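Local coordinates for protein trimethylamine-N-oxide reductase (Haemophilus influenzae, PDB 7L5I) that probably reduces S- or N-oxides such as trimethylamine N-oxide, using a molybdenum centre carried by two pyranopterin guanosine dinucleotides, at residues A[399-404]-A[572-577]; A[511-516]-A[590-595]; A[581-586]-A[598-603]. One frame throughout, in Å; residues are numbered along the deposited sequence.

The three contacts form one continuous patch, from buried contact 2 to contact 3 at the surface, their centres 26 to 30 Å from that of the chain. Contacts 1 and 2 lie about 12 Å apart between centres and share the packing of I401 against the strand: I401 CD1 is 3.8 Å from L513 CB. Contact 3, also about 12 Å from contact 1, meets it where G399 O is 3.6 Å from F600 CE2. Contacts 2 and 3 are about 15 Å apart, yet strands of both belong to the same four-stranded sheet, and F591 CE1 reaches L598 CB at 3.8 Å. In contact 2 the D512 side chain lies about 8 Å from a bound molybdopterin guanosine dinucleotide.

Contact 1 of 3, residues A[399-404]-A[572-577]; sequences GIIGSI and NAAFSA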
loop_
_atom_site.group_PDB
_atom_site.type_symbol
_atom_site.label_atom_id
_atom_site.label_comp_id
_atom_site.label_asym_id
_atom_site.label_seq_id
_atom_site.Cartn_x
_atom_site.Cartn_y
_atom_site.Cartn_z
ATOM N N GLY A 399 -18.450 7.108 17.865
ATOM C CA GLY A 399 -19.166 6.461 16.773
ATOM C C GLY A 399 -18.358 6.608 15.505
ATOM O O GLY A 399 -17.416 7.410 15.433
ATOM N N ILE A 400 -18.695 5.782 14.522
ATOM C CA ILE A 400 -17.992 5.745 13.247
ATOM C C ILE A 400 -18.971 6.154 12.153
ATOM O O ILE A 400 -20.090 5.621 12.074
ATOM C CB ILE A 400 -17.413 4.347 12.959
ATOM C CG1 ILE A 400 -16.419 3.935 14.056
ATOM C CG2 ILE A 400 -16.750 4.336 11.593
ATOM C CD1 ILE A 400 -16.019 2.516 13.952
ATOM N N ILE A 401 -18.550 7.098 11.309
ATOM C CA ILE A 401 -19.405 7.565 10.231
ATOM C C ILE A 401 -19.583 6.476 9.174
ATOM O O ILE A 401 -18.751 5.578 8.983
ATOM C CB ILE A 401 -18.846 8.848 9.587
ATOM C CG1 ILE A 401 -17.496 8.558 8.924
ATOM C CG2 ILE A 401 -18.764 9.978 10.603
ATOM C CD1 ILE A 401 -16.916 9.778 8.209
ATOM N N GLY A 402 -20.699 6.579 8.451
ATOM C CA GLY A 402 -20.950 5.731 7.310
ATOM C C GLY A 402 -20.176 6.183 6.085
ATOM O O GLY A 402 -19.471 7.201 6.088
ATOM N N SER A 403 -20.327 5.407 5.012
ATOM C CA SER A 403 -19.671 5.701 3.736
ATOM C C SER A 403 -20.506 5.154 2.585
ATOM O O SER A 403 -21.327 4.249 2.751
ATOM C CB SER A 403 -18.243 5.126 3.707
ATOM O OG SER A 403 -18.236 3.720 3.851
ATOM N N ILE A 404 -20.298 5.721 1.402
ATOM C CA ILE A 404 -21.023 5.251 0.233
ATOM C C ILE A 404 -20.583 3.828 -0.096
ATOM O O ILE A 404 -19.446 3.438 0.161
ATOM C CB ILE A 404 -20.790 6.214 -0.946
ATOM C CG1 ILE A 404 -21.757 5.924 -2.084
ATOM C CG2 ILE A 404 -19.387 6.109 -1.463
ATOM C CD1 ILE A 404 -22.984 6.644 -1.972
ATOM N N ASN A 572 -24.855 10.754 10.728
ATOM C CA ASN A 572 -25.839 10.293 11.697
ATOM C C ASN A 572 -25.597 8.854 12.125
ATOM O O ASN A 572 -26.007 8.464 13.217
ATOM C CB ASN A 572 -27.248 10.446 11.144
ATOM C CG ASN A 572 -27.768 11.862 11.286
ATOM O OD1 ASN A 572 -27.211 12.674 12.020
ATOM N ND2 ASN A 572 -28.865 12.154 10.609
ATOM N N ALA A 573 -24.949 8.037 11.292
ATOM C CA ALA A 573 -24.535 6.721 11.749
ATOM C C ALA A 573 -23.610 6.834 12.960
ATOM O O ALA A 573 -23.719 6.059 13.914
ATOM C CB ALA A 573 -23.849 5.967 10.609
ATOM N N ALA A 574 -22.676 7.784 12.928
ATOM C CA ALA A 574 -21.795 7.985 14.070
ATOM C C ALA A 574 -22.567 8.550 15.254
ATOM O O ALA A 574 -22.352 8.132 16.398
ATOM C CB ALA A 574 -20.631 8.907 13.686
ATOM N N PHE A 575 -23.477 9.489 14.986
ATOM C CA PHE A 575 -24.269 10.122 16.034
ATOM C C PHE A 575 -25.034 9.085 16.847
ATOM O O PHE A 575 -24.998 9.102 18.085
ATOM C CB PHE A 575 -25.202 11.151 15.387
ATOM C CG PHE A 575 -26.013 11.932 16.380
ATOM C CD1 PHE A 575 -27.175 11.397 16.892
ATOM C CD2 PHE A 575 -25.600 13.181 16.811
ATOM C CE1 PHE A 575 -27.926 12.095 17.828
ATOM C CE2 PHE A 575 -26.346 13.887 17.746
ATOM C CZ PHE A 575 -27.501 13.332 18.263
ATOM N N SER A 576 -25.708 8.151 16.162
ATOM C CA SER A 576 -26.490 7.126 16.842
ATOM C C SER A 576 -25.609 6.134 17.578
ATOM O O SER A 576 -25.935 5.722 18.702
ATOM C CB SER A 576 -27.361 6.373 15.834
ATOM O OG SER A 576 -28.289 7.246 15.231
ATOM N N ALA A 577 -24.513 5.701 16.946
ATOM C CA ALA A 577 -23.584 4.804 17.631
ATOM C C ALA A 577 -22.950 5.477 18.837
ATOM O O ALA A 577 -22.769 4.843 19.882
ATOM C CB ALA A 577 -22.491 4.318 16.685
#
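G399 and A574 mark the point where an extended loop runs closest to helix 563-580, their CA atoms 4.1 Å apart. The evidence for intimate backbone packing is the pair G399 CA and A574 O at 3.6 Å. With no side chain on G399, its alpha carbon comes straight up to that carbonyl oxygen. The methyl of A577, one turn further on, meets the same carbon, with CB 4.0 Å from G399 CA.

The apolar part is carried by small methyl groups. A574 CB points at the loop and sits against the peptide joining I400 to I401, 3.6 Å from I401 N. I401 sends its CB bond away from the helix, but a chi1 of 64° sets CG1 between N and C and leaves CG2 on the N side, where it meets A574 CB at 3.8 Å. A573 CB, also directed at the loop, lies 3.9 Å from G402 N.

Polar atoms come near without bonding. I400 O is 3.5 Å from A574 N, but the angle is too poor for a hydrogen bond. The 229 Å² buried here therefore reflects van der Waals packing between loop and alanine face.

On its other side, I401 rests on L513 and M515 of strand 512-517, which places the loop between that strand and helix 563-580. Further along, G402 bonds through its backbone to F570 of the helix, and its carbonyl accepts from S149 OG, while I404 packs on W566 and F570 and on helix 153-163.

Contact 2 of 3, residues A[511-516]-A[590-595]; sequences NDLTMA and KFWAEN
N511 meets the six-membered part of the W592 indole at its rim: OD1 lies in the ring plane, 3.4 Å from CZ2. The amide stands almost upright to the indole, the two planes 79° apart. The same oxygen accepts a hydrogen bond from the backbone N of Q529 and another from a water at 2.6 Å from N511 OD1; that water takes a weak bond from W592 NE1. ND2 is bonded to E563, so both ends of the amide are engaged.

The CB of D512 points away from the helix, and its backbone makes the contact instead, the carbonyl oxygen D512 O lying at the indole edge 3.3 Å from W592 CZ3. Its carboxylate receives the backbone N of L150, H151 and L513. Here strand 512-515, in a mixed four-stranded sheet between 226-227 (parallel) and 523-527 (antiparallel), is crossed nearly at right angles by helix 590-594; the short axes make 94° and approach to 11.6 Å, a separation bridged by large side chains.

L513 supplies the apolar link from the strand. Its CD2 touches two aromatic side chains, 3.5 Å from F591 CE2 and 4.0 Å from W592 CZ3. Both aromatic residues have CG anti to the backbone N (chi1 -168° in W592), which carries their rings across to the strand. Beyond them, F591 also touches V524 and the Y571 ring, and W592 the F588 ring.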
loop_
_atom_site.group_PDB
_atom_site.type_symbol
_atom_site.label_atom_id
_atom_site.label_comp_id
_atom_site.label_asym_id
_atom_site.label_seq_id
_atom_site.Cartn_x
_atom_site.Cartn_y
_atom_site.Cartn_z
ATOM N N ASN A 511 -17.258 18.803 -0.835
ATOM C CA ASN A 511 -17.527 18.648 0.593
ATOM C C ASN A 511 -17.595 17.166 0.954
ATOM O O ASN A 511 -18.182 16.377 0.211
ATOM C CB ASN A 511 -18.862 19.285 0.995
ATOM C CG ASN A 511 -18.907 20.776 0.763
ATOM O OD1 ASN A 511 -18.215 21.532 1.434
ATOM N ND2 ASN A 511 -19.733 21.211 -0.191
ATOM N N ASP A 512 -17.054 16.801 2.114
ATOM C CA ASP A 512 -16.985 15.390 2.504
ATOM C C ASP A 512 -16.723 15.272 4.006
ATOM O O ASP A 512 -16.682 16.265 4.741
ATOM C CB ASP A 512 -15.911 14.669 1.691
ATOM C CG ASP A 512 -16.289 13.220 1.347
ATOM O OD1 ASP A 512 -17.055 12.578 2.102
ATOM O OD2 ASP A 512 -15.768 12.722 0.316
ATOM N N LEU A 513 -16.625 14.023 4.467
ATOM C CA LEU A 513 -16.327 13.681 5.848
ATOM C C LEU A 513 -15.344 12.526 5.850
ATOM O O LEU A 513 -15.355 11.696 4.942
ATOM C CB LEU A 513 -17.562 13.192 6.625
ATOM C CG LEU A 513 -18.731 14.140 6.828
ATOM C CD1 LEU A 513 -19.945 13.325 7.214
ATOM C CD2 LEU A 513 -18.345 15.119 7.898
ATOM N N THR A 514 -14.498 12.474 6.877
ATOM C CA THR A 514 -13.642 11.318 7.122
ATOM C C THR A 514 -13.413 11.191 8.624
ATOM O O THR A 514 -14.004 11.917 9.431
ATOM C CB THR A 514 -12.327 11.410 6.304
ATOM O OG1 THR A 514 -11.608 10.149 6.390
ATOM C CG2 THR A 514 -11.431 12.532 6.810
ATOM N N MET A 515 -12.633 10.183 9.007
ATOM C CA MET A 515 -12.303 9.938 10.397
ATOM C C MET A 515 -10.798 9.986 10.597
ATOM O O MET A 515 -10.025 9.665 9.678
ATOM C CB MET A 515 -12.731 8.542 10.896
ATOM C CG MET A 515 -14.106 8.078 10.609
ATOM S SD MET A 515 -15.275 8.582 11.854
ATOM C CE MET A 515 -14.622 8.209 13.494
ATOM N N ALA A 516 -10.401 10.339 11.808
ATOM C CA ALA A 516 -9.037 10.157 12.275
ATOM C C ALA A 516 -8.806 8.677 12.512
ATOM O O ALA A 516 -9.502 8.053 13.319
ATOM C CB ALA A 516 -8.802 10.949 13.553
ATOM N N LYS A 590 -24.728 21.619 13.106
ATOM C CA LYS A 590 -23.830 22.322 14.007
ATOM C C LYS A 590 -22.395 21.891 13.783
ATOM O O LYS A 590 -21.484 22.728 13.686
ATOM C CB LYS A 590 -24.272 22.065 15.452
ATOM C CG LYS A 590 -23.493 22.784 16.524
ATOM C CD LYS A 590 -24.110 22.437 17.904
ATOM C CE LYS A 590 -24.136 23.607 18.866
ATOM N NZ LYS A 590 -25.241 23.483 19.877
ATOM N N PHE A 591 -22.164 20.580 13.656
ATOM C CA PHE A 591 -20.814 20.104 13.347
ATOM C C PHE A 591 -20.297 20.753 12.076
ATOM O O PHE A 591 -19.148 21.213 12.022
ATOM C CB PHE A 591 -20.814 18.578 13.221
ATOM C CG PHE A 591 -19.563 18.015 12.608
ATOM C CD1 PHE A 591 -18.427 17.758 13.373
ATOM C CD2 PHE A 591 -19.529 17.761 11.260
ATOM C CE1 PHE A 591 -17.270 17.257 12.768
ATOM C CE2 PHE A 591 -18.400 17.261 10.654
ATOM C CZ PHE A 591 -17.268 17.003 11.413
ATOM N N TRP A 592 -21.125 20.786 11.032
ATOM C CA TRP A 592 -20.653 21.271 9.741
ATOM C C TRP A 592 -20.334 22.759 9.803
ATOM O O TRP A 592 -19.322 23.208 9.250
ATOM C CB TRP A 592 -21.691 20.984 8.650
ATOM C CG TRP A 592 -21.099 21.199 7.321
ATOM C CD1 TRP A 592 -21.325 22.248 6.481
ATOM C CD2 TRP A 592 -20.087 20.387 6.689
ATOM N NE1 TRP A 592 -20.537 22.131 5.360
ATOM C CE2 TRP A 592 -19.778 20.994 5.462
ATOM C CE3 TRP A 592 -19.432 19.205 7.045
ATOM C CZ2 TRP A 592 -18.833 20.470 4.586
ATOM C CZ3 TRP A 592 -18.500 18.682 6.178
ATOM C CH2 TRP A 592 -18.204 19.311 4.963
ATOM N N ALA A 593 -21.177 23.531 10.504
ATOM C CA ALA A 593 -20.945 24.970 10.636
ATOM C C ALA A 593 -19.680 25.259 11.416
ATOM O O ALA A 593 -18.960 26.221 11.115
ATOM C CB ALA A 593 -22.148 25.620 11.320
ATOM N N GLU A 594 -19.412 24.484 12.468
ATOM C CA GLU A 594 -18.210 24.698 13.264
ATOM C C GLU A 594 -16.936 24.412 12.474
ATOM O O GLU A 594 -15.918 25.068 12.702
ATOM C CB GLU A 594 -18.298 23.846 14.534
ATOM C CG GLU A 594 -19.447 24.305 15.457
ATOM C CD GLU A 594 -19.593 23.542 16.784
ATOM O OE1 GLU A 594 -19.476 22.285 16.832
ATOM O OE2 GLU A 594 -19.862 24.233 17.792
ATOM N N ASN A 595 -16.982 23.473 11.529
ATOM C CA ASN A 595 -15.847 23.156 10.639
ATOM C C ASN A 595 -14.546 22.932 11.414
ATOM O O ASN A 595 -13.493 23.472 11.073
ATOM C CB ASN A 595 -15.677 24.247 9.575
ATOM C CG ASN A 595 -14.562 23.946 8.575
ATOM O OD1 ASN A 595 -13.743 24.818 8.244
ATOM N ND2 ASN A 595 -14.543 22.725 8.064
HETATM O O HOH W 1 -19.477 23.582 2.493
#

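Contact 3 of 3, residues A[581-586]-A[598-603]; sequences NRVAMP and LSFEAG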
loop_
_atom_site.group_PDB
_atom_site.type_symbol
_atom_site.label_atom_id
_atom_site.label_comp_id
_atom_site.label_asym_id
_atom_site.label_seq_id
_atom_site.Cartn_x
_atom_site.Cartn_y
_atom_site.Cartn_z
ATOM N N ASN A 581 -23.154 4.524 22.938
ATOM C CA ASN A 581 -21.963 4.481 23.784
ATOM C C ASN A 581 -21.949 5.572 24.853
ATOM O O ASN A 581 -20.934 5.735 25.538
ATOM C CB ASN A 581 -20.699 4.599 22.923
ATOM C CG ASN A 581 -20.398 3.331 22.154
ATOM O OD1 ASN A 581 -20.694 2.229 22.617
ATOM N ND2 ASN A 581 -19.802 3.481 20.968
ATOM N N ARG A 582 -23.046 6.330 24.998
ATOM C CA ARG A 582 -23.185 7.380 26.013
ATOM C C ARG A 582 -22.228 8.547 25.765
ATOM O O ARG A 582 -21.665 9.120 26.708
ATOM C CB ARG A 582 -23.011 6.816 27.435
ATOM C CG ARG A 582 -23.868 5.585 27.764
ATOM C CD ARG A 582 -25.263 5.627 27.133
ATOM N NE ARG A 582 -26.191 6.562 27.780
ATOM C CZ ARG A 582 -27.239 7.130 27.172
ATOM N NH1 ARG A 582 -27.486 6.889 25.882
ATOM N NH2 ARG A 582 -28.034 7.957 27.851
ATOM N N VAL A 583 -22.061 8.909 24.496
ATOM C CA VAL A 583 -21.239 10.044 24.069
ATOM C C VAL A 583 -22.146 10.992 23.282
ATOM O O VAL A 583 -22.740 10.599 22.267
ATOM C CB VAL A 583 -20.040 9.597 23.215
ATOM C CG1 VAL A 583 -19.311 10.793 22.632
ATOM C CG2 VAL A 583 -19.080 8.750 24.035
ATOM N N ALA A 584 -22.257 12.224 23.768
ATOM C CA ALA A 584 -23.038 13.266 23.129
ATOM C C ALA A 584 -22.241 13.864 21.983
ATOM O O ALA A 584 -21.063 14.188 22.146
ATOM C CB ALA A 584 -23.383 14.357 24.132
ATOM N N MET A 585 -22.880 13.988 20.824
ATOM C CA MET A 585 -22.320 14.643 19.655
ATOM C C MET A 585 -23.241 15.776 19.214
ATOM O O MET A 585 -24.454 15.719 19.448
ATOM C CB MET A 585 -22.155 13.662 18.483
ATOM C CG MET A 585 -21.000 12.688 18.617
ATOM S SD MET A 585 -21.025 11.497 17.282
ATOM C CE MET A 585 -20.443 12.452 15.874
ATOM N N PRO A 586 -22.699 16.826 18.598
ATOM C CA PRO A 586 -23.566 17.803 17.932
ATOM C C PRO A 586 -24.278 17.140 16.772
ATOM O O PRO A 586 -23.773 16.174 16.195
ATOM C CB PRO A 586 -22.585 18.869 17.442
ATOM C CG PRO A 586 -21.289 18.135 17.273
ATOM C CD PRO A 586 -21.271 17.099 18.374
ATOM N N LEU A 598 -14.033 16.953 15.437
ATOM C CA LEU A 598 -14.792 16.563 16.622
ATOM C C LEU A 598 -14.085 15.356 17.209
ATOM O O LEU A 598 -14.021 14.309 16.563
ATOM C CB LEU A 598 -16.234 16.214 16.264
ATOM C CG LEU A 598 -17.152 15.723 17.392
ATOM C CD1 LEU A 598 -17.362 16.872 18.348
ATOM C CD2 LEU A 598 -18.441 15.217 16.829
ATOM N N SER A 599 -13.560 15.486 18.419
ATOM C CA SER A 599 -12.719 14.441 18.979
ATOM C C SER A 599 -13.386 13.647 20.090
ATOM O O SER A 599 -14.168 14.188 20.886
ATOM C CB SER A 599 -11.407 15.050 19.473
ATOM O OG SER A 599 -10.651 15.424 18.328
ATOM N N PHE A 600 -13.060 12.360 20.129
ATOM C CA PHE A 600 -13.478 11.406 21.144
ATOM C C PHE A 600 -12.273 11.050 22.003
ATOM O O PHE A 600 -11.132 11.315 21.636
ATOM C CB PHE A 600 -14.023 10.132 20.504
ATOM C CG PHE A 600 -15.160 10.348 19.552
ATOM C CD1 PHE A 600 -16.359 10.896 19.986
ATOM C CD2 PHE A 600 -15.048 9.980 18.231
ATOM C CE1 PHE A 600 -17.407 11.084 19.110
ATOM C CE2 PHE A 600 -16.093 10.166 17.358
ATOM C CZ PHE A 600 -17.282 10.720 17.803
ATOM N N GLU A 601 -12.528 10.385 23.129
ATOM C CA GLU A 601 -11.481 9.990 24.059
ATOM C C GLU A 601 -11.465 8.476 24.212
ATOM O O GLU A 601 -12.498 7.825 24.108
ATOM C CB GLU A 601 -11.682 10.631 25.440
ATOM C CG GLU A 601 -11.504 12.132 25.474
ATOM C CD GLU A 601 -11.898 12.720 26.817
ATOM O OE1 GLU A 601 -12.818 12.166 27.463
ATOM O OE2 GLU A 601 -11.285 13.729 27.230
ATOM N N ALA A 602 -10.275 7.925 24.449
ATOM C CA ALA A 602 -10.136 6.502 24.748
ATOM C C ALA A 602 -10.277 6.256 26.247
ATOM O O ALA A 602 -9.702 6.976 27.063
ATOM C CB ALA A 602 -8.777 5.990 24.291
ATOM N N GLY A 603 -11.010 5.209 26.592
ATOM C CA GLY A 603 -11.165 4.806 27.974
ATOM C C GLY A 603 -10.085 3.854 28.452
ATOM O O GLY A 603 -9.198 3.415 27.712
#
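M585 and F600 form a Met-aromatic contact at the ring's rim, the sulfur 85° off the ring normal. M585 SD lies 5.1 Å from the centroid of the F600 ring and 3.9 Å from F600 CZ, and the methionine crosses the phenyl group at about a right angle. M585 CG, in the ring plane, meets the same edge at F600 CE1.

The methionine's bend at chi3 (75°) turns its methyl to L598, where M585 CE and L598 CD2 are 3.5 Å apart. That leucine branch is shared: the CD corner of the P586 ring meets it, with P586 CD 3.7 Å from L598 CD2. V583 completes the row, its CG1 4.0 Å from F600 CD1 and obliquely placed against the ring.

Around this first shell, Y571, F575 and A578 of helix 563-580 back the methionine, and F591 of helix 588-594 lies against both P586 and L598. The loop starts from a Schellman motif closing helix 563-580, with R582 at positive phi and V583 N bonded to A578 O. The partner segment is held by backbone bonds: L598 to V524, as edge strand 598-599 joins the sheet, and F600 to M522.

With only carbon and sulfur groups meeting across 208 Å² of buried surface near the protein exterior, the fit between the segments rests on dispersion and hydrophobic packing, while the hydrogen bonds of both segments go to other partners, such as N581 ND2 to G398 O and S599 OG to S523 OG.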